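Local structure of telomere length regulator taz1 (Schizosaccharomyces pombe, 4ZMI) at residues L110-L120 / R211-V221. The protein binds double-stranded telomeric DNA and regulates telomere length and function in fission yeast, this chain being its helical domain. Residues are numbered along the deposited sequence; the frame is centred on the assembly and turned at random.
Sequences LLDNTNKHLTL and RASFPAFVNAV
In the buried core of the all-helical Taz1 domain, TRF family by sequence, Leu110 and Leu120 pack on Phe217 and Val221 of helix 214-229. Leu110 precedes the turn leading into helix 118-130 and has the largest share of the buried surface. Its CD2 sits 3.7 Å from Phe217 CE2 and meets Val221 CG2 tip to tip. Its other branch, CD1, reaches Val218 CG1 at 4.0 Å. With an alanine here both methyl branches go, and a gap is likely to open beside Val218, Val221 and the Phe217 ring. The Leu110 carbonyl O faces the ring edge of Phe214, 3.3 Å from CZ. Leu120 CD2 meets Val221 CG1 at 3.9 Å. Beside the two leucines is His117, the N-cap of helix 118-130. Phe217 CE2 lies over one face of its imidazole, 3.9 Å from NE2, with the two ring planes at 53°. CG of Phe217 is anti to the backbone N (chi1 175°), which sends the phenyl across to the loop. Both His117 nitrogens are hydrogen-bonded, ND1 to Asp109 O and NE2 to Arg151 NE, fixing the ring. Asp112 steadies the loop with an Asx turn, OD1 accepting from Thr114 N, while OD2 accepts from His117 N.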
# COMPACT_ATOMS: atom_id res chain seq x y z
N LEU A 110 -1.06 -9.11 -0.18
CA LEU A 110 -0.83 -10.09 0.89
C LEU A 110 -0.53 -11.46 0.31
O LEU A 110 -0.12 -12.36 1.03
CB LEU A 110 -2.06 -10.20 1.77
CG LEU A 110 -2.36 -8.95 2.58
CD1 LEU A 110 -3.77 -9.01 3.14
CD2 LEU A 110 -1.30 -8.76 3.67
N LEU A 111 -0.78 -11.61 -0.99
CA LEU A 111 -0.56 -12.88 -1.68
C LEU A 111 0.87 -13.02 -2.19
O LEU A 111 1.24 -14.05 -2.74
CB LEU A 111 -1.56 -13.04 -2.82
CG LEU A 111 -3.04 -13.07 -2.42
CD1 LEU A 111 -3.96 -13.21 -3.63
CD2 LEU A 111 -3.30 -14.19 -1.42
N ASP A 112 1.68 -11.97 -2.02
CA ASP A 112 3.05 -11.97 -2.54
C ASP A 112 3.94 -12.90 -1.72
O ASP A 112 4.43 -12.52 -0.66
CB ASP A 112 3.61 -10.54 -2.54
CG ASP A 112 5.10 -10.49 -2.79
OD1 ASP A 112 5.67 -11.47 -3.31
OD2 ASP A 112 5.72 -9.46 -2.45
N ASN A 113 4.17 -14.12 -2.20
CA ASN A 113 4.99 -15.06 -1.44
C ASN A 113 6.49 -14.76 -1.41
O ASN A 113 7.26 -15.59 -0.93
CB ASN A 113 4.71 -16.52 -1.84
CG ASN A 113 5.27 -16.89 -3.20
OD1 ASN A 113 6.36 -16.46 -3.58
ND2 ASN A 113 4.53 -17.72 -3.93
N THR A 114 6.92 -13.61 -1.92
CA THR A 114 8.31 -13.20 -1.75
C THR A 114 8.45 -12.32 -0.51
O THR A 114 9.55 -11.99 -0.08
CB THR A 114 8.83 -12.40 -2.95
OG1 THR A 114 8.03 -11.23 -3.12
CG2 THR A 114 8.79 -13.24 -4.24
N ASN A 115 7.30 -11.93 0.05
CA ASN A 115 7.26 -11.03 1.20
C ASN A 115 7.82 -9.62 0.94
O ASN A 115 8.16 -8.89 1.89
CB ASN A 115 7.95 -11.68 2.41
CG ASN A 115 7.31 -13.01 2.79
OD1 ASN A 115 6.10 -13.16 2.74
ND2 ASN A 115 8.13 -13.97 3.17
N LYS A 116 7.94 -9.23 -0.32
CA LYS A 116 8.35 -7.85 -0.65
C LYS A 116 7.24 -6.84 -0.38
O LYS A 116 7.50 -5.70 -0.01
CB LYS A 116 8.82 -7.75 -2.10
CG LYS A 116 10.20 -8.33 -2.35
CD LYS A 116 10.54 -8.24 -3.84
CE LYS A 116 11.92 -8.78 -4.14
NZ LYS A 116 12.22 -8.76 -5.60
N HIS A 117 6.00 -7.27 -0.58
CA HIS A 117 4.83 -6.42 -0.41
C HIS A 117 5.04 -4.98 -0.91
O HIS A 117 4.84 -4.02 -0.17
CB HIS A 117 4.38 -6.44 1.05
CG HIS A 117 4.24 -7.82 1.61
ND1 HIS A 117 3.30 -8.72 1.13
CD2 HIS A 117 4.91 -8.47 2.58
CE1 HIS A 117 3.41 -9.86 1.81
NE2 HIS A 117 4.38 -9.73 2.69
N LEU A 118 5.45 -4.85 -2.16
CA LEU A 118 5.69 -3.54 -2.76
C LEU A 118 4.46 -2.66 -2.66
O LEU A 118 4.59 -1.47 -2.41
CB LEU A 118 6.11 -3.65 -4.22
CG LEU A 118 7.37 -4.49 -4.45
CD1 LEU A 118 7.63 -4.59 -5.95
CD2 LEU A 118 8.53 -3.85 -3.73
N THR A 119 3.27 -3.23 -2.83
CA THR A 119 2.07 -2.38 -2.88
C THR A 119 1.67 -1.89 -1.50
O THR A 119 1.25 -0.75 -1.33
CB THR A 119 0.87 -3.11 -3.48
OG1 THR A 119 1.26 -3.73 -4.70
CG2 THR A 119 -0.26 -2.13 -3.75
N LEU A 120 1.79 -2.76 -0.50
CA LEU A 120 1.53 -2.35 0.87
C LEU A 120 2.58 -1.31 1.27
O LEU A 120 2.26 -0.30 1.91
CB LEU A 120 1.57 -3.56 1.80
CG LEU A 120 0.35 -4.44 1.58
CD1 LEU A 120 0.43 -5.74 2.39
CD2 LEU A 120 -0.88 -3.65 1.95
N ARG A 211 9.22 -11.53 13.69
CA ARG A 211 8.21 -11.29 12.65
C ARG A 211 6.87 -11.65 13.27
O ARG A 211 6.80 -12.54 14.12
CB ARG A 211 8.53 -12.16 11.43
CG ARG A 211 7.44 -12.24 10.40
CD ARG A 211 7.38 -13.65 9.81
NE ARG A 211 7.97 -13.72 8.49
CZ ARG A 211 9.24 -14.04 8.27
NH1 ARG A 211 10.03 -14.31 9.30
NH2 ARG A 211 9.72 -14.09 7.04
N ALA A 212 5.81 -10.94 12.89
CA ALA A 212 4.48 -11.33 13.37
C ALA A 212 3.94 -12.51 12.59
O ALA A 212 4.40 -12.80 11.49
CB ALA A 212 3.52 -10.19 13.33
N SER A 213 2.97 -13.20 13.18
CA SER A 213 2.29 -14.28 12.49
C SER A 213 1.50 -13.68 11.34
O SER A 213 0.98 -12.55 11.44
CB SER A 213 1.34 -14.97 13.43
OG SER A 213 0.46 -14.02 13.98
N PHE A 214 1.39 -14.44 10.26
CA PHE A 214 0.66 -14.01 9.08
C PHE A 214 -0.80 -13.60 9.36
O PHE A 214 -1.21 -12.52 8.95
CB PHE A 214 0.75 -15.03 7.94
CG PHE A 214 0.33 -14.46 6.61
CD1 PHE A 214 1.11 -13.50 5.99
CD2 PHE A 214 -0.83 -14.87 5.99
CE1 PHE A 214 0.74 -12.96 4.78
CE2 PHE A 214 -1.20 -14.35 4.77
CZ PHE A 214 -0.41 -13.39 4.17
N PRO A 215 -1.57 -14.45 10.07
CA PRO A 215 -2.97 -14.05 10.29
C PRO A 215 -3.07 -12.78 11.11
O PRO A 215 -4.08 -12.08 11.06
CB PRO A 215 -3.52 -15.22 11.10
CG PRO A 215 -2.33 -15.82 11.74
CD PRO A 215 -1.29 -15.75 10.68
N ALA A 216 -2.03 -12.50 11.87
CA ALA A 216 -2.01 -11.28 12.65
C ALA A 216 -1.57 -10.13 11.74
O ALA A 216 -2.07 -9.01 11.85
CB ALA A 216 -1.09 -11.41 13.84
N PHE A 217 -0.62 -10.42 10.86
CA PHE A 217 -0.19 -9.45 9.87
C PHE A 217 -1.39 -9.05 9.04
O PHE A 217 -1.73 -7.86 8.93
CB PHE A 217 0.91 -10.05 9.00
CG PHE A 217 1.35 -9.16 7.86
CD1 PHE A 217 1.69 -7.84 8.10
CD2 PHE A 217 1.45 -9.64 6.57
CE1 PHE A 217 2.10 -7.02 7.06
CE2 PHE A 217 1.87 -8.82 5.53
CZ PHE A 217 2.19 -7.51 5.79
N VAL A 218 -2.07 -10.05 8.49
CA VAL A 218 -3.22 -9.82 7.63
C VAL A 218 -4.26 -9.00 8.35
O VAL A 218 -4.73 -7.98 7.83
CB VAL A 218 -3.84 -11.13 7.16
CG1 VAL A 218 -5.15 -10.87 6.44
CG2 VAL A 218 -2.87 -11.87 6.26
N ASN A 219 -4.61 -9.41 9.56
CA ASN A 219 -5.59 -8.64 10.32
C ASN A 219 -5.14 -7.20 10.58
O ASN A 219 -5.95 -6.29 10.55
CB ASN A 219 -6.02 -9.38 11.60
CG ASN A 219 -7.14 -10.38 11.33
OD1 ASN A 219 -8.06 -10.13 10.55
ND2 ASN A 219 -7.06 -11.55 11.99
N ALA A 220 -3.86 -6.98 10.80
CA ALA A 220 -3.40 -5.60 10.98
C ALA A 220 -3.49 -4.84 9.64
O ALA A 220 -3.82 -3.64 9.62
CB ALA A 220 -1.98 -5.56 11.56
N VAL A 221 -3.24 -5.52 8.53
CA VAL A 221 -3.30 -4.86 7.22
C VAL A 221 -4.73 -4.44 6.94
O VAL A 221 -5.00 -3.26 6.68
CB VAL A 221 -2.77 -5.78 6.09
CG1 VAL A 221 -3.09 -5.19 4.72
CG2 VAL A 221 -1.28 -5.96 6.23